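Local coordinates for protein TRNA threonylcarbamoyladenosine dehydratase (Escherichia coli, PDB 4D79) that catalyses the ATP-dependent dehydration of threonylcarbamoyladenosine at position 37 of tRNAs to its cyclic form, and can accept sulfur from the cysteine desulfurase CsdA in vitro, at residues 42-47 with 243-248; 167-172 with 179-184; 91-94 with 99-102; 29-34 with 258-263; 123-128 with 136-141. All coordinates share one frame; numbering follows the deposited sequence.

Contact 1: 42-47 with 243-248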
# COMPACT_ATOMS: atom_id res chain seq x y z
N GLY B 42 -4.97 -8.67 -3.94
CA GLY B 42 -5.71 -9.22 -2.82
C GLY B 42 -4.88 -9.46 -1.57
O GLY B 42 -5.42 -9.43 -0.45
N SER B 43 -3.58 -9.73 -1.72
CA SER B 43 -2.76 -9.99 -0.53
C SER B 43 -2.67 -8.74 0.33
O SER B 43 -2.78 -8.82 1.57
CB SER B 43 -1.38 -10.52 -0.92
OG SER B 43 -0.60 -9.54 -1.57
N TRP B 44 -2.55 -7.57 -0.30
CA TRP B 44 -2.54 -6.32 0.44
C TRP B 44 -3.92 -5.95 0.95
O TRP B 44 -4.03 -5.38 2.04
CB TRP B 44 -1.98 -5.17 -0.42
CG TRP B 44 -0.70 -5.53 -1.02
CD1 TRP B 44 -0.54 -6.11 -2.22
CD2 TRP B 44 0.62 -5.40 -0.45
NE1 TRP B 44 0.77 -6.33 -2.47
CE2 TRP B 44 1.52 -5.91 -1.41
CE3 TRP B 44 1.11 -4.87 0.74
CZ2 TRP B 44 2.88 -5.94 -1.20
CZ3 TRP B 44 2.48 -4.88 0.95
CH2 TRP B 44 3.35 -5.42 -0.01
N ALA B 45 -5.00 -6.26 0.21
CA ALA B 45 -6.32 -6.04 0.76
C ALA B 45 -6.48 -6.84 2.06
O ALA B 45 -7.02 -6.34 3.06
CB ALA B 45 -7.39 -6.42 -0.27
N ALA B 46 -6.03 -8.09 2.05
CA ALA B 46 -6.18 -8.93 3.22
C ALA B 46 -5.41 -8.36 4.40
O ALA B 46 -5.92 -8.34 5.54
CB ALA B 46 -5.72 -10.36 2.90
N GLU B 47 -4.18 -7.88 4.14
CA GLU B 47 -3.37 -7.20 5.13
C GLU B 47 -4.11 -6.01 5.72
O GLU B 47 -4.19 -5.84 6.94
CB GLU B 47 -2.04 -6.76 4.51
CG GLU B 47 -1.10 -6.00 5.44
CD GLU B 47 -0.20 -6.92 6.25
OE1 GLU B 47 -0.34 -8.15 6.09
OE2 GLU B 47 0.66 -6.40 7.01
N MET B 243 3.80 -0.61 -5.35
CA MET B 243 3.23 0.68 -5.01
C MET B 243 1.86 0.88 -5.63
O MET B 243 1.02 1.59 -5.06
CB MET B 243 4.17 1.82 -5.46
CG MET B 243 5.51 1.83 -4.75
SD MET B 243 6.70 0.65 -5.41
CE MET B 243 7.05 1.42 -7.00
N VAL B 244 1.62 0.28 -6.80
CA VAL B 244 0.33 0.36 -7.48
C VAL B 244 -0.58 -0.79 -7.08
O VAL B 244 -1.73 -0.56 -6.70
CB VAL B 244 0.53 0.44 -9.01
CG1 VAL B 244 -0.78 0.32 -9.77
CG2 VAL B 244 1.22 1.76 -9.38
N THR B 245 -0.11 -2.05 -7.14
CA THR B 245 -1.03 -3.16 -6.92
C THR B 245 -1.54 -3.15 -5.48
O THR B 245 -2.73 -3.36 -5.25
CB THR B 245 -0.40 -4.51 -7.30
OG1 THR B 245 0.67 -4.83 -6.40
CG2 THR B 245 0.15 -4.50 -8.75
N ALA B 246 -0.67 -2.81 -4.52
CA ALA B 246 -1.11 -2.70 -3.13
C ALA B 246 -2.10 -1.56 -2.96
O ALA B 246 -3.06 -1.67 -2.18
CB ALA B 246 0.07 -2.49 -2.18
N THR B 247 -1.86 -0.44 -3.66
CA THR B 247 -2.79 0.66 -3.50
C THR B 247 -4.17 0.32 -4.09
O THR B 247 -5.17 0.81 -3.56
CB THR B 247 -2.20 1.93 -4.10
OG1 THR B 247 -1.01 2.25 -3.40
CG2 THR B 247 -3.14 3.12 -3.92
N PHE B 248 -4.23 -0.48 -5.17
CA PHE B 248 -5.52 -1.01 -5.62
C PHE B 248 -6.24 -1.72 -4.46
O PHE B 248 -7.40 -1.45 -4.18
CB PHE B 248 -5.32 -1.97 -6.79
CG PHE B 248 -5.42 -1.34 -8.15
CD1 PHE B 248 -4.42 -0.49 -8.64
CD2 PHE B 248 -6.46 -1.69 -9.01
CE1 PHE B 248 -4.49 0.06 -9.93
CE2 PHE B 248 -6.52 -1.15 -10.32
CZ PHE B 248 -5.52 -0.26 -10.77
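Trp44 lays the face of its indole against Ala246, and this pair makes most of the contact. The methyl CB of Ala246 sits over the five-membered ring, 3.5 Å from its centroid and 16° off the normal, a CH-pi contact in which CB comes within 3.3 Å of Trp44 CG. Alanine suits the spot because a single methyl lets the two backbones come close, with Trp44 CA and Ala246 CA 5.3 Å apart. The indole is swung beside its own backbone N, with CG opposite the carbonyl carbon (chi1 -51°), and chi2 near 91° turns the ring broadside to the methyl. Its NE1 is hydrogen-bonded to Arg72 O, which helps fix the rotation of the ring. Thr245 OG1 lies obliquely to the indole, 4.2 Å from Trp44 NE1, and is hydrogen-bonded to Gly40 O. A leucine in place of Trp44 would probably leave the Ala246 methyl without its aromatic platform and the Arg72 carbonyl without the indole donor. Phe250 of the second subunit also packs on Ala246, so this pair borders the dimer interface directly. Helix 42-51 opens with Gly42, consistent with the GxGxxG turn of a Rossmann-type nucleotide-binding fold, as in the HesA/MoeB/ThiF family.

Contact 2: 167-172 with 179-184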
# COMPACT_ATOMS: atom_id res chain seq x y z
N THR B 167 -14.99 3.69 -9.58
CA THR B 167 -16.11 4.11 -10.39
C THR B 167 -16.93 2.87 -10.77
O THR B 167 -16.58 1.72 -10.46
CB THR B 167 -15.61 4.88 -11.63
OG1 THR B 167 -16.68 5.63 -12.23
CG2 THR B 167 -15.03 3.96 -12.67
N ASP B 168 -18.04 3.11 -11.46
CA ASP B 168 -18.84 2.00 -11.93
C ASP B 168 -18.07 1.24 -13.00
O ASP B 168 -17.40 1.85 -13.85
CB ASP B 168 -20.15 2.48 -12.51
CG ASP B 168 -21.08 1.33 -12.86
OD1 ASP B 168 -21.81 0.87 -11.95
OD2 ASP B 168 -21.07 0.87 -14.02
N LEU B 169 -18.17 -0.09 -12.96
CA LEU B 169 -17.42 -0.95 -13.87
C LEU B 169 -17.63 -0.56 -15.32
O LEU B 169 -16.72 -0.72 -16.14
CB LEU B 169 -17.80 -2.42 -13.63
CG LEU B 169 -17.19 -3.47 -14.58
CD1 LEU B 169 -15.65 -3.44 -14.53
CD2 LEU B 169 -17.75 -4.90 -14.25
N ALA B 170 -18.81 -0.02 -15.66
CA ALA B 170 -19.08 0.41 -17.02
C ALA B 170 -18.19 1.55 -17.49
O ALA B 170 -18.09 1.76 -18.72
CB ALA B 170 -20.52 0.86 -17.18
N LYS B 171 -17.64 2.33 -16.57
CA LYS B 171 -16.98 3.60 -16.88
C LYS B 171 -15.47 3.55 -16.69
O LYS B 171 -14.81 4.58 -16.77
CB LYS B 171 -17.60 4.74 -16.06
CG LYS B 171 -19.11 4.86 -16.30
CD LYS B 171 -19.72 6.17 -15.79
CE LYS B 171 -19.81 6.29 -14.28
NZ LYS B 171 -20.47 7.59 -13.90
N THR B 172 -14.90 2.38 -16.48
CA THR B 172 -13.46 2.30 -16.39
C THR B 172 -12.80 2.58 -17.76
O THR B 172 -13.38 2.33 -18.82
CB THR B 172 -13.04 0.92 -15.87
OG1 THR B 172 -13.35 -0.07 -16.85
CG2 THR B 172 -13.75 0.60 -14.56
N ALA B 179 -12.36 -4.32 -19.42
CA ALA B 179 -13.05 -4.38 -20.71
C ALA B 179 -13.49 -5.81 -21.04
O ALA B 179 -14.64 -6.04 -21.40
CB ALA B 179 -12.16 -3.84 -21.82
N LYS B 180 -12.58 -6.78 -20.90
CA LYS B 180 -12.95 -8.17 -21.16
C LYS B 180 -14.04 -8.64 -20.22
O LYS B 180 -14.96 -9.38 -20.63
CB LYS B 180 -11.71 -9.06 -21.02
CG LYS B 180 -10.69 -8.87 -22.13
CD LYS B 180 -9.49 -9.81 -21.98
CE LYS B 180 -8.50 -9.27 -20.95
NZ LYS B 180 -7.21 -10.03 -20.93
N LEU B 181 -13.97 -8.20 -18.96
CA LEU B 181 -14.94 -8.57 -17.93
C LEU B 181 -16.32 -8.07 -18.29
O LEU B 181 -17.30 -8.82 -18.17
CB LEU B 181 -14.50 -7.99 -16.58
CG LEU B 181 -15.37 -8.19 -15.37
CD1 LEU B 181 -15.58 -9.68 -15.09
CD2 LEU B 181 -14.70 -7.46 -14.20
N ARG B 182 -16.43 -6.83 -18.74
CA ARG B 182 -17.72 -6.34 -19.22
C ARG B 182 -18.24 -7.21 -20.36
O ARG B 182 -19.43 -7.54 -20.40
CB ARG B 182 -17.60 -4.89 -19.68
CG ARG B 182 -17.39 -3.91 -18.55
CD ARG B 182 -17.57 -2.48 -19.04
NE ARG B 182 -16.58 -2.13 -20.04
CZ ARG B 182 -15.44 -1.48 -19.79
NH1 ARG B 182 -15.14 -1.08 -18.55
NH2 ARG B 182 -14.62 -1.22 -20.78
N GLU B 183 -17.37 -7.61 -21.27
CA GLU B 183 -17.82 -8.41 -22.40
C GLU B 183 -18.30 -9.79 -21.95
O GLU B 183 -19.33 -10.28 -22.45
CB GLU B 183 -16.69 -8.52 -23.43
CG GLU B 183 -16.26 -7.18 -24.04
CD GLU B 183 -17.44 -6.26 -24.34
OE1 GLU B 183 -18.18 -6.53 -25.31
OE2 GLU B 183 -17.62 -5.26 -23.60
N ARG B 184 -17.59 -10.42 -21.00
CA ARG B 184 -18.02 -11.74 -20.54
C ARG B 184 -19.29 -11.65 -19.70
O ARG B 184 -20.14 -12.55 -19.75
CB ARG B 184 -16.92 -12.42 -19.73
CG ARG B 184 -17.21 -13.90 -19.50
CD ARG B 184 -17.07 -14.67 -20.81
NE ARG B 184 -15.68 -14.86 -21.22
CZ ARG B 184 -14.96 -15.92 -20.89
NH1 ARG B 184 -15.51 -16.91 -20.20
NH2 ARG B 184 -13.69 -16.03 -21.29
O HOH W 1 -11.61 -0.58 -19.20
O HOH W 2 -12.29 0.80 -21.51
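Two hydrogen bonds from a single nitrogen, Arg182 NH1, tie the helix to the turn that follows the strand. One runs to the carbonyl O of Leu169 (NH1 to O 2.9 Å), almost in line with the C=O; the other goes to Thr172 OG1, 2.7 Å from NH1. Both acceptors lie close to the guanidinium plane, so together they fix the rotation of the group. Thr172 presents its hydroxyl from between its backbone N and carbonyl carbon (chi1 68°), and a bend at chi3 of Arg182 brings the guanidinium round to meet it. A lysine in place of Arg182 would probably be unable to keep this planar grip, leaving Leu169 O or Thr172 OG1 without its present donor. Water adds a second layer: one molecule accepts from Arg182 NH2 at 3.2 Å and donates to Thr172 O.

The turn itself is an Asx turn, closed where Ala170 N donates to Asp168 OD2 (2.9 Å), and it leads toward helix 176-189 from strand 164-168, outermost on its side of the Rossmann-like sheet within this chain.

The remaining contacts are apolar. Leu169 CD2 meets Leu181 CD2 at 4.0 Å, the branched chains crossing at about a right angle, while the aliphatic part of Arg182 slides past Leu169 and its CD rests against Ala170 CA. Leu181 continues inward onto Ala136 and Ile139 of helix 132-144.

Contact 3: 91-94 with 99-102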
# COMPACT_ATOMS: atom_id res chain seq x y z
N GLU B 91 -1.82 -17.32 8.11
CA GLU B 91 -0.92 -17.36 9.26
C GLU B 91 -0.41 -15.97 9.61
O GLU B 91 -0.21 -15.64 10.79
CB GLU B 91 0.26 -18.29 8.99
CG GLU B 91 1.12 -18.48 10.22
CD GLU B 91 0.32 -19.03 11.39
OE1 GLU B 91 -0.67 -19.78 11.15
OE2 GLU B 91 0.63 -18.68 12.55
N ARG B 92 -0.15 -15.15 8.59
CA ARG B 92 0.23 -13.78 8.84
C ARG B 92 -0.87 -13.00 9.55
O ARG B 92 -0.60 -12.24 10.49
CB ARG B 92 0.60 -13.11 7.53
CG ARG B 92 1.14 -11.73 7.73
CD ARG B 92 1.65 -11.12 6.41
NE ARG B 92 1.81 -9.70 6.60
CZ ARG B 92 2.87 -9.14 7.17
NH1 ARG B 92 3.90 -9.89 7.58
NH2 ARG B 92 2.89 -7.83 7.35
N ILE B 93 -2.12 -13.18 9.10
CA ILE B 93 -3.24 -12.46 9.73
C ILE B 93 -3.36 -12.85 11.20
O ILE B 93 -3.64 -12.00 12.06
CB ILE B 93 -4.54 -12.71 8.95
CG1 ILE B 93 -4.45 -11.98 7.61
CG2 ILE B 93 -5.75 -12.26 9.77
CD1 ILE B 93 -5.55 -12.31 6.65
N ARG B 94 -3.10 -14.12 11.52
CA ARG B 94 -3.15 -14.59 12.91
C ARG B 94 -2.05 -13.97 13.76
O ARG B 94 -2.19 -13.87 14.98
CB ARG B 94 -3.06 -16.12 12.95
CG ARG B 94 -4.27 -16.81 12.28
CD ARG B 94 -4.27 -18.32 12.38
NE ARG B 94 -5.30 -18.89 11.51
CZ ARG B 94 -5.08 -19.66 10.44
NH1 ARG B 94 -3.84 -19.99 10.10
NH2 ARG B 94 -6.11 -20.11 9.72
N GLU B 99 -6.98 -12.80 17.46
CA GLU B 99 -8.40 -12.96 17.71
C GLU B 99 -9.24 -12.84 16.45
O GLU B 99 -10.47 -13.01 16.51
CB GLU B 99 -8.85 -11.92 18.75
CG GLU B 99 -8.21 -12.18 20.11
CD GLU B 99 -8.68 -11.22 21.18
OE1 GLU B 99 -8.30 -10.05 21.12
OE2 GLU B 99 -9.42 -11.65 22.10
N CYS B 100 -8.62 -12.61 15.30
CA CYS B 100 -9.35 -12.60 14.04
C CYS B 100 -9.71 -14.03 13.63
O CYS B 100 -8.89 -14.94 13.73
CB CYS B 100 -8.51 -11.94 12.95
SG CYS B 100 -9.32 -11.85 11.31
N ARG B 101 -10.94 -14.24 13.19
CA ARG B 101 -11.36 -15.56 12.72
C ARG B 101 -11.08 -15.67 11.23
O ARG B 101 -11.76 -15.04 10.41
CB ARG B 101 -12.84 -15.82 13.04
CG ARG B 101 -13.41 -17.10 12.47
CD ARG B 101 -14.79 -17.42 13.10
NE ARG B 101 -15.80 -16.43 12.77
CZ ARG B 101 -16.48 -16.39 11.63
NH1 ARG B 101 -16.26 -17.29 10.68
NH2 ARG B 101 -17.39 -15.44 11.43
N VAL B 102 -10.08 -16.45 10.86
CA VAL B 102 -9.61 -16.54 9.49
C VAL B 102 -10.01 -17.87 8.89
O VAL B 102 -9.72 -18.93 9.45
CB VAL B 102 -8.09 -16.38 9.40
CG1 VAL B 102 -7.69 -16.32 7.94
CG2 VAL B 102 -7.65 -15.13 10.12
O HOH W 3 -8.43 -18.01 12.80
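Between Arg94 and Cys100 the helix and the loop leading into the strand approach to 6.6 Å from CA to CA, the chain having turned back so that the strand faces the helix it has just left. Ile93 does most of the packing with its CG2 branch, which touches Val102 CG2 at 3.5 Å, tighter than usual for two methyls, and Cys100 SG at 3.9 Å. With CG2 anti to the backbone N (CG1 at chi1 -71°), this short branch faces the strand. Beta-branched isoleucine and valine give broad, rigid surfaces for such a meeting, and the slim thiol of Cys100 fits beside them.

Arg94 works at the more open border. Its chain runs extended from CG to NE, and NH1 forms a salt bridge with Glu91 OE1, its hydrogen bond weak at 3.3 Å. A water links the two segments: it accepts from Val102 N at 3.0 Å and weakly from Arg94 NE, and donates to Cys100 O.

Helix 85-96 packs on the sheet of a Rossmann-like alpha/beta fold and leads into strand 101-105, outermost on its side within this chain. Beside it lies strand 56-60: Ile93 touches both strands, packing on Leu59 of the latter, while Ile57 packs on Cys100.

Contact 4: 29-34 with 258-263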
# COMPACT_ATOMS: atom_id res chain seq x y z
N ALA B 29 -15.26 -5.24 13.87
CA ALA B 29 -15.00 -6.49 14.59
C ALA B 29 -16.08 -7.54 14.29
O ALA B 29 -15.80 -8.74 14.28
CB ALA B 29 -14.92 -6.22 16.09
N ASP B 30 -17.30 -7.09 14.03
CA ASP B 30 -18.44 -7.96 13.75
C ASP B 30 -18.52 -8.35 12.28
O ASP B 30 -19.37 -9.18 11.92
CB ASP B 30 -19.74 -7.24 14.11
CG ASP B 30 -19.96 -7.10 15.59
OD1 ASP B 30 -19.37 -7.89 16.32
OD2 ASP B 30 -20.82 -6.29 16.00
N ALA B 31 -17.66 -7.78 11.44
CA ALA B 31 -17.77 -7.98 10.00
C ALA B 31 -17.06 -9.25 9.58
O ALA B 31 -16.11 -9.71 10.21
CB ALA B 31 -17.21 -6.80 9.22
N HIS B 32 -17.53 -9.82 8.49
CA HIS B 32 -16.89 -10.97 7.87
C HIS B 32 -16.70 -10.60 6.41
O HIS B 32 -17.68 -10.48 5.67
CB HIS B 32 -17.73 -12.25 8.03
CG HIS B 32 -16.99 -13.49 7.61
ND1 HIS B 32 -17.51 -14.76 7.74
CD2 HIS B 32 -15.76 -13.64 7.05
CE1 HIS B 32 -16.63 -15.64 7.29
NE2 HIS B 32 -15.55 -14.98 6.87
N ILE B 33 -15.45 -10.40 5.99
CA ILE B 33 -15.14 -9.97 4.63
C ILE B 33 -14.35 -11.06 3.92
O ILE B 33 -13.49 -11.72 4.50
CB ILE B 33 -14.41 -8.62 4.63
CG1 ILE B 33 -15.39 -7.56 5.15
CG2 ILE B 33 -13.88 -8.26 3.21
CD1 ILE B 33 -14.86 -6.17 5.21
N CYS B 34 -14.73 -11.30 2.67
CA CYS B 34 -14.14 -12.32 1.83
C CYS B 34 -13.24 -11.64 0.81
O CYS B 34 -13.68 -10.71 0.12
CB CYS B 34 -15.25 -13.12 1.13
SG CYS B 34 -14.66 -14.48 0.13
N LYS B 258 -15.96 2.37 3.98
CA LYS B 258 -16.82 3.54 3.90
C LYS B 258 -18.27 3.17 3.61
O LYS B 258 -19.21 3.74 4.19
CB LYS B 258 -16.29 4.48 2.85
CG LYS B 258 -17.19 5.65 2.56
CD LYS B 258 -16.54 6.52 1.51
CE LYS B 258 -16.55 5.82 0.16
NZ LYS B 258 -16.22 6.76 -0.95
N LYS B 259 -18.47 2.29 2.65
CA LYS B 259 -19.84 1.87 2.32
C LYS B 259 -20.49 1.13 3.49
O LYS B 259 -21.69 1.30 3.72
CB LYS B 259 -19.82 1.04 1.05
CG LYS B 259 -19.42 1.81 -0.15
CD LYS B 259 -20.33 2.97 -0.42
CE LYS B 259 -19.83 3.82 -1.59
NZ LYS B 259 -20.74 4.98 -1.78
N MET B 260 -19.73 0.31 4.23
CA MET B 260 -20.29 -0.36 5.41
C MET B 260 -20.70 0.65 6.48
O MET B 260 -21.76 0.52 7.10
CB MET B 260 -19.28 -1.35 5.98
CG MET B 260 -18.99 -2.48 5.10
SD MET B 260 -17.52 -3.40 5.61
CE MET B 260 -18.10 -3.97 7.18
N MET B 261 -19.87 1.66 6.70
CA MET B 261 -20.20 2.69 7.67
C MET B 261 -21.41 3.50 7.21
O MET B 261 -22.32 3.77 8.00
CB MET B 261 -18.99 3.59 7.92
CG MET B 261 -17.94 2.92 8.76
SD MET B 261 -16.41 3.85 8.92
CE MET B 261 -16.93 5.41 9.60
N ALA B 262 -21.47 3.82 5.91
CA ALA B 262 -22.60 4.60 5.41
C ALA B 262 -23.90 3.83 5.55
O ALA B 262 -24.95 4.40 5.89
CB ALA B 262 -22.38 5.02 3.96
N LYS B 263 -23.86 2.53 5.26
CA LYS B 263 -25.05 1.69 5.37
C LYS B 263 -25.51 1.59 6.81
O LYS B 263 -26.71 1.71 7.10
CB LYS B 263 -24.76 0.31 4.79
CG LYS B 263 -25.99 -0.63 4.73
CD LYS B 263 -25.60 -2.01 4.24
CE LYS B 263 -26.78 -2.79 3.71
NZ LYS B 263 -26.37 -4.16 3.27
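Met260 reaches from the C-terminal helix to Ala31, just before, and Ile33, within, the first strand of the Rossmann-like sheet. Strand 32-36 lies inside this sheet, between strands 56-60 and 124-127, and helix 242-266 packs across one of its faces, an alpha-on-beta layering expected of the ThiF family.

Followed outward, Met260 leaves the helix with CB directed at the strand. CG stands opposite the carbonyl carbon and beside the backbone N (chi1 -67°), and chi2 of 166° carries the chain straight on, so CB and CG serve to span the gap without touching this segment themselves. SD is the first atom to arrive: it meets Ile33 CD1 at 3.9 Å, the two side chains reaching toward each other tip to tip. A bend at chi3 (64°) then turns the methyl away from the chain's line and onto Ala31.

The residue types fit this long reach. Methionine is unbranched and flexible, able to bridge backbones whose nearest CA atoms, those of Ala31 and Met260, are 9.2 Å apart; Ile33 answers with an extended CG1-CD1 arm, whereas Ala31 needs only its methyl to complete the surface. Tyr124 of the adjoining strand also packs on both Met260 and Ile33. At the far end of the methionine, CE rests on Ala31 CB at 3.6 Å.

Contact 5: 123-128 with 136-141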
# COMPACT_ATOMS: atom_id res chain seq x y z
N SER B 123 -20.20 -9.65 4.98
CA SER B 123 -20.42 -8.21 5.02
C SER B 123 -19.96 -7.52 3.73
O SER B 123 -20.52 -6.49 3.36
CB SER B 123 -19.65 -7.58 6.19
OG SER B 123 -19.81 -8.31 7.38
N TYR B 124 -18.93 -8.04 3.09
CA TYR B 124 -18.39 -7.46 1.87
C TYR B 124 -17.55 -8.52 1.18
O TYR B 124 -16.91 -9.34 1.83
CB TYR B 124 -17.50 -6.21 2.15
CG TYR B 124 -17.93 -5.00 1.35
CD1 TYR B 124 -17.52 -4.82 0.02
CD2 TYR B 124 -18.75 -4.05 1.91
CE1 TYR B 124 -17.95 -3.71 -0.71
CE2 TYR B 124 -19.19 -2.97 1.20
CZ TYR B 124 -18.77 -2.79 -0.10
OH TYR B 124 -19.25 -1.71 -0.77
N VAL B 125 -17.50 -8.44 -0.15
CA VAL B 125 -16.61 -9.26 -0.96
C VAL B 125 -15.65 -8.35 -1.71
O VAL B 125 -16.07 -7.39 -2.36
CB VAL B 125 -17.40 -10.16 -1.94
CG1 VAL B 125 -16.44 -10.98 -2.81
CG2 VAL B 125 -18.35 -11.10 -1.15
N ILE B 126 -14.36 -8.64 -1.62
CA ILE B 126 -13.32 -7.93 -2.35
C ILE B 126 -12.82 -8.87 -3.45
O ILE B 126 -12.25 -9.95 -3.19
CB ILE B 126 -12.19 -7.46 -1.43
CG1 ILE B 126 -12.74 -6.47 -0.39
CG2 ILE B 126 -11.07 -6.81 -2.26
CD1 ILE B 126 -11.75 -5.99 0.57
N ASP B 127 -13.10 -8.50 -4.67
CA ASP B 127 -12.78 -9.33 -5.82
C ASP B 127 -11.43 -8.89 -6.37
O ASP B 127 -11.32 -7.81 -6.97
CB ASP B 127 -13.85 -9.25 -6.88
CG ASP B 127 -13.35 -9.68 -8.22
OD1 ASP B 127 -12.54 -10.62 -8.23
OD2 ASP B 127 -13.76 -9.12 -9.25
N ALA B 128 -10.43 -9.74 -6.19
CA ALA B 128 -9.06 -9.48 -6.65
C ALA B 128 -8.60 -10.59 -7.57
O ALA B 128 -7.42 -10.98 -7.58
CB ALA B 128 -8.13 -9.31 -5.45
N ALA B 136 -16.02 -12.87 -13.74
CA ALA B 136 -17.37 -12.61 -14.21
C ALA B 136 -18.40 -13.40 -13.39
O ALA B 136 -19.41 -12.84 -12.96
CB ALA B 136 -17.48 -12.96 -15.69
N ALA B 137 -18.12 -14.67 -13.11
CA ALA B 137 -19.03 -15.49 -12.33
C ALA B 137 -19.22 -14.94 -10.91
O ALA B 137 -20.34 -14.91 -10.38
CB ALA B 137 -18.51 -16.92 -12.28
N LEU B 138 -18.13 -14.48 -10.28
CA LEU B 138 -18.25 -13.91 -8.95
C LEU B 138 -19.06 -12.62 -8.99
O LEU B 138 -19.98 -12.43 -8.19
CB LEU B 138 -16.85 -13.65 -8.34
CG LEU B 138 -16.81 -13.03 -6.94
CD1 LEU B 138 -17.43 -14.00 -5.95
CD2 LEU B 138 -15.39 -12.68 -6.53
N ILE B 139 -18.75 -11.74 -9.94
CA ILE B 139 -19.41 -10.44 -10.01
C ILE B 139 -20.90 -10.60 -10.29
O ILE B 139 -21.73 -9.95 -9.65
CB ILE B 139 -18.73 -9.54 -11.05
CG1 ILE B 139 -17.36 -9.12 -10.50
CG2 ILE B 139 -19.58 -8.30 -11.40
CD1 ILE B 139 -16.52 -8.52 -11.54
N ALA B 140 -21.24 -11.45 -11.27
CA ALA B 140 -22.64 -11.66 -11.62
C ALA B 140 -23.43 -12.19 -10.43
O ALA B 140 -24.52 -11.69 -10.12
CB ALA B 140 -22.73 -12.59 -12.83
N TYR B 141 -22.85 -13.14 -9.69
CA TYR B 141 -23.52 -13.69 -8.52
C TYR B 141 -23.72 -12.65 -7.42
O TYR B 141 -24.82 -12.52 -6.87
CB TYR B 141 -22.76 -14.90 -7.99
CG TYR B 141 -23.55 -15.59 -6.91
CD1 TYR B 141 -24.52 -16.56 -7.23
CD2 TYR B 141 -23.41 -15.22 -5.59
CE1 TYR B 141 -25.29 -17.17 -6.24
CE2 TYR B 141 -24.15 -15.82 -4.59
CZ TYR B 141 -25.11 -16.78 -4.93
OH TYR B 141 -25.83 -17.36 -3.94
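Apolar contacts centre on Leu138, whose CD2 methyl fits against two residues of the strand. It meets Asp127 CB at 3.8 Å and Val125 CG1 at 4.2 Å. Val125 and Asp127, two positions apart, both face the helix, and the single branch of Leu138 is placed to touch each; with CG anti to the backbone N (chi1 179°), the chain carries CD2 to these strand residues. The compact, branched valine suits a buried strand position under a helix, and Met118 of helix 114-118 also packs on Val125 and Leu138.

The pair belongs to a beta-alpha-beta unit, strand 124-127, helix 132-144 and strand 149-152, the repeating element of a Rossmann-type fold. As expected for a helix returning antiparallel to its strand, the axes of strand 124-127 and helix segment 136-141 make an angle of 154° and come within 10.1 Å.

Contacts of the carboxylate form the second group. Asp127 OD2 lies against the end of Ile139, 3.6 Å from CD1, the two side chains crossing at about a right angle. The acid's polar partners lie elsewhere: OD2 joins Thr151 OG1 in a hydrogen bond and Lys135 NZ in a salt bridge, and OD1 accepts from Ile129 N. These partners satisfy the buried carboxylate oxygens, while just beyond Asp127, at the strand's end, Ala128 touches the bound ATP.

How the contacts relate
One sheet underlies contacts 2 to 5, while contacts 1 and 4 share helix 242-266, their centres about 18 Å apart. Contacts 4 and 5 are joined through neighbouring strands, 32-36 and 124-127: Cys34 O lies 2.8 Å from Ile126 N, a probable hydrogen bond. Contact 2 packs on contact 5 where Leu181 CD2 meets Ile139 CD1 at 3.4 Å. Contact 1 touches contact 3 through a salt bridge, Glu47 OE2 to Arg92 NH2 at 2.7 Å. Around the nucleotide, Ala128 of contact 5 touches ATP, and the Thr245 side chain of contact 1 is about 6 Å from it; contacts 2 and 3 lie on opposite sides of the chain's centre, about 33 Å apart between centres.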